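Long-range contacts in DUF411 domain-containing protein (Pseudomonas aeruginosa, PDB 6WIS), which binds copper through a cysteine-bridged tetranuclear cluster and probably contributes to bacterial copper resistance: residues Arg9-Gly14 with Asp32-Asp37; Ser53-Val58 with Glu65-Ala70. All blocks are in the same frame, centred on the assembly; numbering follows the deposited sequence.

In the fold
From the N terminus, strand 4-9 runs into the loop before helix 14-24. The helix brings the chain back, strand 29-34 runs parallel to 4-9, and contact 1 closes this first loop. Contact 2 opens only later, after helix 38-45. It closes the short hairpin of strands 55-59 and 62-65. The contacts follow in series, neither nesting nor crossing. They meet in space: a backbone hydrogen bond joins Asp10 and Cys54, and Arg9 packs on His55. Contact 1 ties the outermost strand 29-34 to strand 4-9. Contact 2, near the centre of the chain, ties the start of strand 55-59 to the loop between strand 62-65 and helix 70-77. Both supply ligands to the copper cluster.

Contact 1: Arg9-Gly14 with Asp32-Asp37; sequences RDANCG and DHVEAD. With ZN (zinc ion), chain K; CU (copper (II) ion), chain E; ZN (zinc ion), chain L.
Arg9 turns the NE side of its guanidinium group to Asp32, and NE and NH2 share one carboxylate oxygen. In this salt bridge NE lies 3.0 Å from OD2 of Asp32, and NH2 of Arg9 lies 3.2 Å from the same atom. The NE bond is fairly straight (159°) and reaches OD2 from the anti side. The NH2 bond is more bent and arrives nearly along the C-O axis. OD2 sits at the guanidinium edge, in its plane, but the two flat groups are turned 35° apart. Asp32 OD1 binds a zinc ion at 2.4 Å, so this carboxylate is shared between the guanidinium group and the zinc ion. Arg9 CG lies between the backbone N and the carbonyl carbon (chi1 58°), and the extended chain then runs out to Asp32. Val34 CG2 rests over one guanidinium face, near its rim, 3.5 Å from Arg9 NH1. The other methyl of Val34, CG1, meets Ala11 CB. The backbones form a parallel bridge between strands 4-9 and 29-34, at the edge of the mixed sheet; helix 14-24 joins the two in a beta-alpha-beta crossover. Arg9 N donates to His33 O, and Glu35 N donates to Arg9 O at 2.9 Å. Further on, a water links Ala11 N to Glu35 O. The side chain of Glu35 bends away to a second zinc ion, which OE1 binds at 2.3 Å. NE2 of His33 and His8 complete the protein ligands of that site. The other oxygen of Glu35, OE2, accepts from Asp37 N at 2.8 Å. Asp37 stands at the N-cap of helix 38-45. At the far end of the 9-14 loop, Cys13 SG binds a copper ion together with Cys15 and Cys16.

Contact 2: Ser53-Val58 with Glu65-Ala70; sequences SCHTGV and EGHVPA. With CU (copper (II) ion), chain C; CU (copper (II) ion), chain D.
CG of His55 and SG of Cys54 both lie between the backbone N and the carbonyl carbon (chi1 65° and 47°), which brings ND1 of His55 and SG of Cys54 to one copper ion. The SG of Cys54 bridges to a second copper ion, which NE2 of His67 binds at 2.1 Å. The two imidazoles form a T-shaped pair, with centroids 4.9 Å apart and planes at 71°. The edge of His55 points at the face of His67, with CE1 over the ring centre. His55 NE2 makes a weak, bent hydrogen bond to Gly66 O. The CA of Gly66 sits over a face of the same ring in a CH-pi contact. Gly66 N donates to His55 O. Packing is close here, with Ser53 CB 3.5 Å from Gly66 CA. At the backbone angles of Gly66 a CB would be jammed against the carbonyl O of Glu65, and it would also run into Ser53 OG.

Glu65 ties down the side away from the copper ions. Its chain is bent at chi2, and the carboxylate reaches back to Ser53 and to Thr56 of strand 55-59. OE2 takes the N-H of Ser53 at 2.7 Å with its anti lone pair. OE1 accepts from Thr56 OG1 at 2.7 Å, on the syn side. Lys42 forms a salt bridge to OE2 and a hydrogen bond to the Thr56 hydroxyl, and probably offsets the charge of this buried carboxylate. Ser53 OG bonds to Gly89 O, and Pro95 O holds ND1 of His67. Thr56 and Glu65 are an antiparallel non-hydrogen-bonded pair of the 55-59/62-65 hairpin. Cys16 completes the protein ligands of the His55 copper and Cys15 those of the His67 copper, making this one side of the cysteine-bridged tetranuclear copper cluster of CopG.

Contact 1: Arg9-Gly14 with Asp32-Asp37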
ATOM      1  N   ARG A   9       6.586  -2.299  -8.101  1.00 27.86           N
ATOM      2  CA  ARG A   9       5.978  -3.595  -7.818  1.00 26.47           C
ATOM      3  C   ARG A   9       6.910  -4.755  -8.154  1.00 24.85           C
ATOM      4  O   ARG A   9       7.752  -4.669  -9.052  1.00 28.23           O
ATOM      5  CB  ARG A   9       4.645  -3.759  -8.567  1.00 20.68           C
ATOM      6  CG  ARG A   9       4.744  -3.634 -10.086  1.00 26.95           C
ATOM      7  CD  ARG A   9       3.410  -3.961 -10.753  1.00 30.03           C
ATOM      8  NE  ARG A   9       3.373  -3.570 -12.155  1.00 34.91           N
ATOM      9  CZ  ARG A   9       3.565  -4.394 -13.189  1.00 37.46           C
ATOM     10  NH1 ARG A   9       3.824  -5.681 -12.995  1.00 31.15           N
ATOM     11  NH2 ARG A   9       3.484  -3.922 -14.429  1.00 32.07           N
ATOM     12  N   ASP A  10       6.730  -5.846  -7.409  1.00 30.82           N
ATOM     13  CA  ASP A  10       7.467  -7.087  -7.627  1.00 33.27           C
ATOM     14  C   ASP A  10       7.276  -7.599  -9.048  1.00 36.75           C
ATOM     15  O   ASP A  10       6.194  -7.474  -9.637  1.00 33.43           O
ATOM     16  CB  ASP A  10       6.997  -8.143  -6.642  1.00 33.63           C
ATOM     17  CG  ASP A  10       7.696  -8.042  -5.309  1.00 38.52           C
ATOM     18  OD1 ASP A  10       8.578  -7.165  -5.167  1.00 34.14           O
ATOM     19  OD2 ASP A  10       7.374  -8.843  -4.409  1.00 43.85           O
ATOM     20  N   ALA A  11       8.337  -8.163  -9.610  1.00 28.74           N
ATOM     21  CA  ALA A  11       8.198  -8.799 -10.917  1.00 34.89           C
ATOM     22  C   ALA A  11       7.263 -10.000 -10.818  1.00 27.98           C
ATOM     23  O   ALA A  11       7.243 -10.705  -9.803  1.00 31.65           O
ATOM     24  CB  ALA A  11       9.567  -9.246 -11.457  1.00 30.68           C
ATOM     25  N   ASN A  12       6.470 -10.214 -11.879  1.00 36.90           N
ATOM     26  CA  ASN A  12       5.672 -11.441 -12.064  1.00 35.12           C
ATOM     27  C   ASN A  12       4.647 -11.634 -10.949  1.00 35.86           C
ATOM     28  O   ASN A  12       4.395 -12.750 -10.490  1.00 36.10           O
ATOM     29  CB  ASN A  12       6.565 -12.686 -12.188  1.00 39.23           C
ATOM     30  CG  ASN A  12       5.776 -13.915 -12.669  1.00 43.26           C
ATOM     31  OD1 ASN A  12       5.058 -13.843 -13.669  1.00 44.46           O
ATOM     32  ND2 ASN A  12       5.860 -15.015 -11.927  1.00 38.41           N
ATOM     33  N   CYS A  13       4.055 -10.535 -10.493  1.00 39.54           N
ATOM     34  CA  CYS A  13       3.121 -10.549  -9.372  1.00 32.52           C
ATOM     35  C   CYS A  13       1.784 -10.025  -9.892  1.00 30.29           C
ATOM     36  O   CYS A  13       1.665  -8.846 -10.240  1.00 31.85           O
ATOM     37  CB  CYS A  13       3.656  -9.705  -8.211  1.00 29.71           C
ATOM     38  SG  CYS A  13       2.811  -9.933  -6.634  1.00 30.53           S
ATOM     39  N   GLY A  14       0.797 -10.913  -9.980  1.00 34.45           N
ATOM     40  CA  GLY A  14      -0.487 -10.586 -10.573  1.00 29.71           C
ATOM     41  C   GLY A  14      -1.345  -9.718  -9.682  1.00 26.25           C
ATOM     42  O   GLY A  14      -2.040  -8.826 -10.186  1.00 27.07           O
ATOM     43  N   ASP A  32       3.467   3.077 -12.937  1.00 28.53           N
ATOM     44  CA  ASP A  32       4.086   1.937 -12.271  1.00 34.44           C
ATOM     45  C   ASP A  32       5.176   1.311 -13.123  1.00 36.25           C
ATOM     46  O   ASP A  32       5.204   1.452 -14.344  1.00 38.12           O
ATOM     47  CB  ASP A  32       3.060   0.854 -11.919  1.00 33.34           C
ATOM     48  CG  ASP A  32       2.410   0.247 -13.144  1.00 40.25           C
ATOM     49  OD1 ASP A  32       1.662   0.986 -13.829  1.00 41.59           O
ATOM     50  OD2 ASP A  32       2.648  -0.961 -13.418  1.00 38.57           O
ATOM     51  N   HIS A  33       6.028   0.545 -12.455  1.00 34.00           N
ATOM     52  CA  HIS A  33       7.026  -0.271 -13.130  1.00 37.98           C
ATOM     53  C   HIS A  33       7.388  -1.429 -12.225  1.00 35.57           C
ATOM     54  O   HIS A  33       7.278  -1.343 -11.001  1.00 31.05           O
ATOM     55  CB  HIS A  33       8.283   0.528 -13.437  1.00 35.69           C
ATOM     56  CG  HIS A  33       8.790   1.255 -12.241  1.00 37.96           C
ATOM     57  ND1 HIS A  33       8.209   2.419 -11.790  1.00 35.73           N
ATOM     58  CD2 HIS A  33       9.764   0.949 -11.354  1.00 40.67           C
ATOM     59  CE1 HIS A  33       8.831   2.821 -10.697  1.00 39.56           C
ATOM     60  NE2 HIS A  33       9.780   1.947 -10.413  1.00 38.30           N
ATOM     61  N   VAL A  34       7.836  -2.501 -12.865  1.00 37.21           N
ATOM     62  CA  VAL A  34       8.499  -3.603 -12.195  1.00 30.22           C
ATOM     63  C   VAL A  34       9.835  -3.128 -11.624  1.00 38.89           C
ATOM     64  O   VAL A  34      10.632  -2.473 -12.313  1.00 30.25           O
ATOM     65  CB  VAL A  34       8.655  -4.752 -13.199  1.00 35.61           C
ATOM     66  CG1 VAL A  34       9.388  -5.915 -12.606  1.00 31.56           C
ATOM     67  CG2 VAL A  34       7.271  -5.174 -13.672  1.00 39.03           C
ATOM     68  N   GLU A  35      10.089  -3.472 -10.356  1.00 33.63           N
ATOM     69  CA  GLU A  35      11.187  -2.910  -9.562  1.00 38.25           C
ATOM     70  C   GLU A  35      12.487  -3.699  -9.714  1.00 32.76           C
ATOM     71  O   GLU A  35      12.484  -4.920  -9.570  1.00 34.93           O
ATOM     72  CB  GLU A  35      10.819  -2.895  -8.072  1.00 29.17           C
ATOM     73  CG  GLU A  35      12.031  -2.487  -7.209  1.00 35.12           C
ATOM     74  CD  GLU A  35      12.352  -1.097  -7.528  1.00 37.79           C
ATOM     75  OE1 GLU A  35      11.333  -0.495  -7.788  1.00 38.19           O
ATOM     76  OE2 GLU A  35      13.511  -0.620  -7.615  1.00 37.41           O
ATOM     77  N   ALA A  36      13.603  -2.994  -9.945  1.00 32.03           N
ATOM     78  CA  ALA A  36      14.911  -3.650  -9.981  1.00 29.85           C
ATOM     79  C   ALA A  36      15.559  -3.755  -8.606  1.00 41.38           C
ATOM     80  O   ALA A  36      16.278  -4.723  -8.350  1.00 34.07           O
ATOM     81  CB  ALA A  36      15.866  -2.905 -10.921  1.00 35.79           C
ATOM     82  N   ASP A  37      15.330  -2.776  -7.692  1.00 37.41           N
ATOM     83  CA  ASP A  37      15.999  -2.795  -6.380  1.00 40.12           C
ATOM     84  C   ASP A  37      14.967  -2.440  -5.309  1.00 37.52           C
ATOM     85  O   ASP A  37      14.872  -1.292  -4.855  1.00 33.78           O
ATOM     86  CB  ASP A  37      17.200  -1.855  -6.335  1.00 41.49           C
ATOM     87  CG  ASP A  37      18.225  -2.262  -5.263  1.00 49.24           C
ATOM     88  OD1 ASP A  37      17.839  -2.850  -4.213  1.00 42.51           O
ATOM     89  OD2 ASP A  37      19.425  -1.997  -5.486  1.00 55.67           O
TER
HETATM   90 ZN    ZN K 209      10.932   1.591  -8.595  1.00 40.74          ZN
HETATM   91 CU    CU E 203       1.125  -8.430  -6.740  1.00 29.60          CU
HETATM   92 ZN    ZN L 210       1.085  -0.384 -15.719  1.00 66.21          ZN
HETATM   93  O   HOH W   1      10.999  -7.229  -8.731  1.00 44.09           O

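Contact 2: Ser53-Val58 with Glu65-Ala70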
ATOM      1  N   SER A  53       5.700  -5.797   1.777  1.00 27.79           N
ATOM      2  CA  SER A  53       4.689  -6.505   1.017  1.00 25.68           C
ATOM      3  C   SER A  53       5.258  -6.671  -0.381  1.00 26.90           C
ATOM      4  O   SER A  53       6.475  -6.581  -0.582  1.00 27.76           O
ATOM      5  CB  SER A  53       3.352  -5.742   1.088  1.00 26.83           C
ATOM      6  OG  SER A  53       2.290  -6.461   0.495  1.00 25.40           O
ATOM      7  N   CYS A  54       4.377  -6.896  -1.362  1.00 24.12           N
ATOM      8  CA  CYS A  54       4.772  -7.197  -2.738  1.00 23.74           C
ATOM      9  C   CYS A  54       4.925  -5.954  -3.621  1.00 26.50           C
ATOM     10  O   CYS A  54       5.406  -6.061  -4.762  1.00 20.46           O
ATOM     11  CB  CYS A  54       3.717  -8.132  -3.347  1.00 25.58           C
ATOM     12  SG  CYS A  54       2.037  -7.489  -2.991  1.00 27.53           S
ATOM     13  N   HIS A  55       4.486  -4.789  -3.155  1.00 22.14           N
ATOM     14  CA  HIS A  55       4.647  -3.570  -3.940  1.00 21.27           C
ATOM     15  C   HIS A  55       4.696  -2.381  -2.984  1.00 23.48           C
ATOM     16  O   HIS A  55       4.258  -2.476  -1.841  1.00 22.65           O
ATOM     17  CB  HIS A  55       3.501  -3.396  -4.952  1.00 22.50           C
ATOM     18  CG  HIS A  55       2.156  -3.185  -4.312  1.00 20.96           C
ATOM     19  ND1 HIS A  55       1.168  -4.148  -4.307  1.00 23.70           N
ATOM     20  CD2 HIS A  55       1.644  -2.123  -3.639  1.00 22.57           C
ATOM     21  CE1 HIS A  55       0.104  -3.692  -3.667  1.00 23.22           C
ATOM     22  NE2 HIS A  55       0.373  -2.471  -3.232  1.00 23.54           N
ATOM     23  N   THR A  56       5.207  -1.252  -3.471  1.00 21.84           N
ATOM     24  CA  THR A  56       5.311  -0.032  -2.673  1.00 21.13           C
ATOM     25  C   THR A  56       4.829   1.131  -3.530  1.00 22.74           C
ATOM     26  O   THR A  56       5.398   1.379  -4.596  1.00 24.37           O
ATOM     27  CB  THR A  56       6.745   0.229  -2.202  1.00 27.01           C
ATOM     28  OG1 THR A  56       7.252  -0.925  -1.503  1.00 28.48           O
ATOM     29  CG2 THR A  56       6.771   1.439  -1.262  1.00 26.09           C
ATOM     30  N   GLY A  57       3.757   1.813  -3.091  1.00 21.96           N
ATOM     31  CA  GLY A  57       3.281   3.012  -3.759  1.00 23.23           C
ATOM     32  C   GLY A  57       3.790   4.268  -3.063  1.00 26.81           C
ATOM     33  O   GLY A  57       4.172   4.219  -1.894  1.00 21.95           O
ATOM     34  N   VAL A  58       3.822   5.388  -3.794  1.00 23.57           N
ATOM     35  CA  VAL A  58       4.222   6.680  -3.224  1.00 25.09           C
ATOM     36  C   VAL A  58       3.197   7.712  -3.647  1.00 28.16           C
ATOM     37  O   VAL A  58       2.945   7.892  -4.848  1.00 27.66           O
ATOM     38  CB  VAL A  58       5.632   7.130  -3.661  1.00 29.81           C
ATOM     39  CG1 VAL A  58       6.042   8.393  -2.863  1.00 28.95           C
ATOM     40  CG2 VAL A  58       6.662   6.015  -3.417  1.00 30.23           C
ATOM     41  N   GLU A  65       2.296   0.647   1.442  1.00 26.26           N
ATOM     42  CA  GLU A  65       2.946  -0.653   1.355  1.00 24.63           C
ATOM     43  C   GLU A  65       1.875  -1.729   1.256  1.00 24.06           C
ATOM     44  O   GLU A  65       1.065  -1.891   2.172  1.00 22.74           O
ATOM     45  CB  GLU A  65       3.847  -0.892   2.570  1.00 25.38           C
ATOM     46  CG  GLU A  65       4.639  -2.197   2.513  1.00 22.38           C
ATOM     47  CD  GLU A  65       5.716  -2.187   1.429  1.00 30.98           C
ATOM     48  OE1 GLU A  65       5.980  -1.087   0.901  1.00 31.71           O
ATOM     49  OE2 GLU A  65       6.300  -3.267   1.104  1.00 26.44           O
ATOM     50  N   GLY A  66       1.853  -2.440   0.146  1.00 24.66           N
ATOM     51  CA  GLY A  66       0.910  -3.537   0.042  1.00 21.90           C
ATOM     52  C   GLY A  66      -0.511  -3.140  -0.350  1.00 25.88           C
ATOM     53  O   GLY A  66      -0.798  -2.056  -0.888  1.00 23.27           O
ATOM     54  N   HIS A  67      -1.418  -4.075  -0.091  1.00 22.68           N
ATOM     55  CA  HIS A  67      -2.786  -4.010  -0.608  1.00 24.77           C
ATOM     56  C   HIS A  67      -3.687  -3.138   0.277  1.00 26.35           C
ATOM     57  O   HIS A  67      -4.696  -3.583   0.822  1.00 23.94           O
ATOM     58  CB  HIS A  67      -3.310  -5.433  -0.768  1.00 24.47           C
ATOM     59  CG  HIS A  67      -2.639  -6.180  -1.883  1.00 22.94           C
ATOM     60  ND1 HIS A  67      -3.145  -6.211  -3.165  1.00 24.55           N
ATOM     61  CD2 HIS A  67      -1.474  -6.864  -1.926  1.00 20.60           C
ATOM     62  CE1 HIS A  67      -2.327  -6.890  -3.948  1.00 26.88           C
ATOM     63  NE2 HIS A  67      -1.300  -7.296  -3.224  1.00 21.12           N
ATOM     64  N   VAL A  68      -3.305  -1.865   0.395  1.00 27.18           N
ATOM     65  CA  VAL A  68      -4.096  -0.881   1.160  1.00 23.12           C
ATOM     66  C   VAL A  68      -5.338  -0.497   0.361  1.00 24.03           C
ATOM     67  O   VAL A  68      -5.216  -0.126  -0.821  1.00 23.51           O
ATOM     68  CB  VAL A  68      -3.260   0.363   1.463  1.00 24.89           C
ATOM     69  CG1 VAL A  68      -4.094   1.353   2.304  1.00 19.92           C
ATOM     70  CG2 VAL A  68      -1.918   0.013   2.188  1.00 23.99           C
ATOM     71  N   PRO A  69      -6.535  -0.546   0.945  1.00 22.93           N
ATOM     72  CA  PRO A  69      -7.727  -0.107   0.206  1.00 23.45           C
ATOM     73  C   PRO A  69      -7.666   1.380  -0.120  1.00 26.12           C
ATOM     74  O   PRO A  69      -7.105   2.178   0.635  1.00 20.48           O
ATOM     75  CB  PRO A  69      -8.876  -0.417   1.181  1.00 25.23           C
ATOM     76  CG  PRO A  69      -8.335  -1.586   2.008  1.00 28.18           C
ATOM     77  CD  PRO A  69      -6.886  -1.195   2.222  1.00 24.65           C
ATOM     78  N   ALA A  70      -8.299   1.749  -1.239  1.00 25.58           N
ATOM     79  CA  ALA A  70      -8.295   3.138  -1.698  1.00 25.37           C
ATOM     80  C   ALA A  70      -8.763   4.108  -0.613  1.00 29.98           C
ATOM     81  O   ALA A  70      -8.148   5.161  -0.404  1.00 28.82           O
ATOM     82  CB  ALA A  70      -9.167   3.276  -2.948  1.00 26.49           C
TER
HETATM   83 CU    CU C 201       1.837  -6.170  -4.812  1.00 23.20          CU
HETATM   84 CU    CU D 202       0.255  -8.429  -4.085  1.00 26.31          CU